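Local atomic coordinates of uncharacterized protein (Staphylococcus aureus subsp. aureus Mu50, PDB entry 4QPV), a protein that is of unknown function, belongs to the DUF1672 family and has a unique kinked-helix-beta-beta-beta repeat fold. Residues Asp117-Val122 and Pro181-Glu186. Residues are numbered along the deposited sequence; the frame is centred on the assembly and turned at random.
Sequences DMSTLV and PYTLDE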
# COMPACT_ATOMS: atom_id res chain seq x y z
N ASP A 117 8.16 -1.73 -14.39
CA ASP A 117 7.21 -0.80 -13.77
C ASP A 117 5.76 -1.28 -13.92
O ASP A 117 4.98 -1.12 -12.99
CB ASP A 117 7.38 0.62 -14.33
CG ASP A 117 8.69 1.29 -13.93
OD1 ASP A 117 9.26 0.90 -12.88
OD2 ASP A 117 9.14 2.20 -14.66
N MSE A 118 5.42 -1.89 -15.07
CA MSE A 118 4.07 -2.43 -15.30
C MSE A 118 3.89 -3.68 -14.42
O MSE A 118 2.86 -3.80 -13.77
CB MSE A 118 3.80 -2.72 -16.79
CG MSE A 118 2.42 -3.35 -17.03
SE MSE A 118 0.97 -2.37 -16.13
CE MSE A 118 0.63 -1.08 -17.48
N SER A 119 4.91 -4.58 -14.39
CA SER A 119 4.87 -5.78 -13.55
C SER A 119 4.73 -5.39 -12.08
O SER A 119 3.94 -5.99 -11.35
CB SER A 119 6.12 -6.63 -13.77
OG SER A 119 5.95 -7.53 -14.85
N THR A 120 5.47 -4.33 -11.64
CA THR A 120 5.43 -3.84 -10.26
C THR A 120 4.02 -3.32 -9.94
O THR A 120 3.47 -3.65 -8.90
CB THR A 120 6.53 -2.79 -10.02
OG1 THR A 120 7.80 -3.42 -10.25
CG2 THR A 120 6.51 -2.22 -8.59
N LEU A 121 3.42 -2.54 -10.87
CA LEU A 121 2.07 -2.02 -10.69
C LEU A 121 1.07 -3.17 -10.61
O LEU A 121 0.19 -3.13 -9.76
CB LEU A 121 1.70 -1.06 -11.84
CG LEU A 121 0.36 -0.37 -11.69
CD1 LEU A 121 0.33 0.53 -10.41
CD2 LEU A 121 0.04 0.43 -12.92
N VAL A 122 1.23 -4.20 -11.46
CA VAL A 122 0.38 -5.39 -11.38
C VAL A 122 0.46 -5.98 -9.95
O VAL A 122 -0.59 -6.26 -9.36
CB VAL A 122 0.72 -6.44 -12.47
CG1 VAL A 122 0.07 -7.78 -12.17
CG2 VAL A 122 0.28 -5.94 -13.85
N PRO A 181 4.52 -9.87 -8.18
CA PRO A 181 4.19 -9.21 -9.44
C PRO A 181 4.06 -10.18 -10.62
O PRO A 181 4.63 -11.27 -10.61
CB PRO A 181 5.38 -8.26 -9.66
CG PRO A 181 6.52 -8.94 -9.00
CD PRO A 181 5.94 -9.64 -7.80
N TYR A 182 3.30 -9.78 -11.64
CA TYR A 182 3.14 -10.52 -12.90
C TYR A 182 2.99 -9.51 -14.00
O TYR A 182 2.87 -8.31 -13.71
CB TYR A 182 1.93 -11.49 -12.86
CG TYR A 182 2.06 -12.62 -11.86
CD1 TYR A 182 2.91 -13.69 -12.10
CD2 TYR A 182 1.37 -12.58 -10.65
CE1 TYR A 182 3.06 -14.72 -11.17
CE2 TYR A 182 1.51 -13.60 -9.71
CZ TYR A 182 2.35 -14.67 -9.98
OH TYR A 182 2.49 -15.68 -9.06
N THR A 183 3.00 -9.95 -15.24
CA THR A 183 2.80 -9.01 -16.35
C THR A 183 1.32 -8.64 -16.47
O THR A 183 0.46 -9.32 -15.90
CB THR A 183 3.32 -9.63 -17.65
OG1 THR A 183 2.52 -10.78 -17.94
CG2 THR A 183 4.80 -10.02 -17.57
N LEU A 184 1.01 -7.61 -17.27
CA LEU A 184 -0.38 -7.24 -17.50
C LEU A 184 -1.11 -8.37 -18.26
O LEU A 184 -2.28 -8.61 -17.98
CB LEU A 184 -0.45 -5.89 -18.25
CG LEU A 184 -1.84 -5.25 -18.34
CD1 LEU A 184 -2.42 -4.98 -16.96
CD2 LEU A 184 -1.78 -3.98 -19.16
N ASP A 185 -0.41 -9.10 -19.17
CA ASP A 185 -1.02 -10.23 -19.88
C ASP A 185 -1.42 -11.30 -18.88
O ASP A 185 -2.53 -11.81 -18.95
CB ASP A 185 -0.09 -10.81 -20.96
CG ASP A 185 -0.03 -10.01 -22.25
OD1 ASP A 185 -0.90 -9.12 -22.44
OD2 ASP A 185 0.87 -10.27 -23.08
N GLU A 186 -0.52 -11.59 -17.91
CA GLU A 186 -0.78 -12.57 -16.85
C GLU A 186 -1.93 -12.10 -15.96
O GLU A 186 -2.79 -12.92 -15.61
CB GLU A 186 0.49 -12.83 -16.02
CG GLU A 186 1.46 -13.77 -16.72
CD GLU A 186 2.88 -13.83 -16.20
OE1 GLU A 186 3.33 -12.87 -15.52
OE2 GLU A 186 3.57 -14.82 -16.52
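The pyrrolidine ring of Pro181 meets helix 116-133 by one corner, its CB lying 3.2 Å from Ser119 O. The phenol ring of Tyr182 swings away from this helix to touch Leu213 and Asp215, leaving only the root of the side chain on Val122: Tyr182 CB is 4.2 Å from Val122 CG1. The Tyr182 carbonyl, on the backbone that carries the ring, turns its oxygen onto the helix, into the notch between Ser119 and Val122, one turn apart. There Tyr182 O receives a CH...O contact from Ser119 CA at 3.2 Å (149° at the hydrogen), and Val122 CB presses on it at 3.1 Å. Ser119 OG adds at most a weak, doubtful hydrogen bond.

Past the carbonyl the contact becomes apolar and buried. Leu184 lies across the bent selenomethionine chain of Met118, with Leu184 CB 4.0 Å from Met118 CG and their methyl ends also meeting. Val122 CG2 reaches Leu184 CD1 at 4.2 Å. Leu184 also touches Asn62 and Phe63 of helix 48-63, which joins the same cluster.

A capping box starts helix 184-190. Thr183 OG1, placed between its own N and carbonyl carbon (chi1 64°), accepts from Glu186 N at 3.1 Å. In return Thr183 N donates to Glu186 OE1 at 3.0 Å, meeting the anti side of the carboxylate 20° out of its plane.

The example illustrates a division of labour: the well-formed polar bonds of the contact lie within 181-186 and fix the turn, while attachment to the neighbouring helix rests on CH groups around one carbonyl oxygen and on aliphatic side chains. Close fit, more than directional bonding, therefore appears to hold the start of one helix against the flank of another.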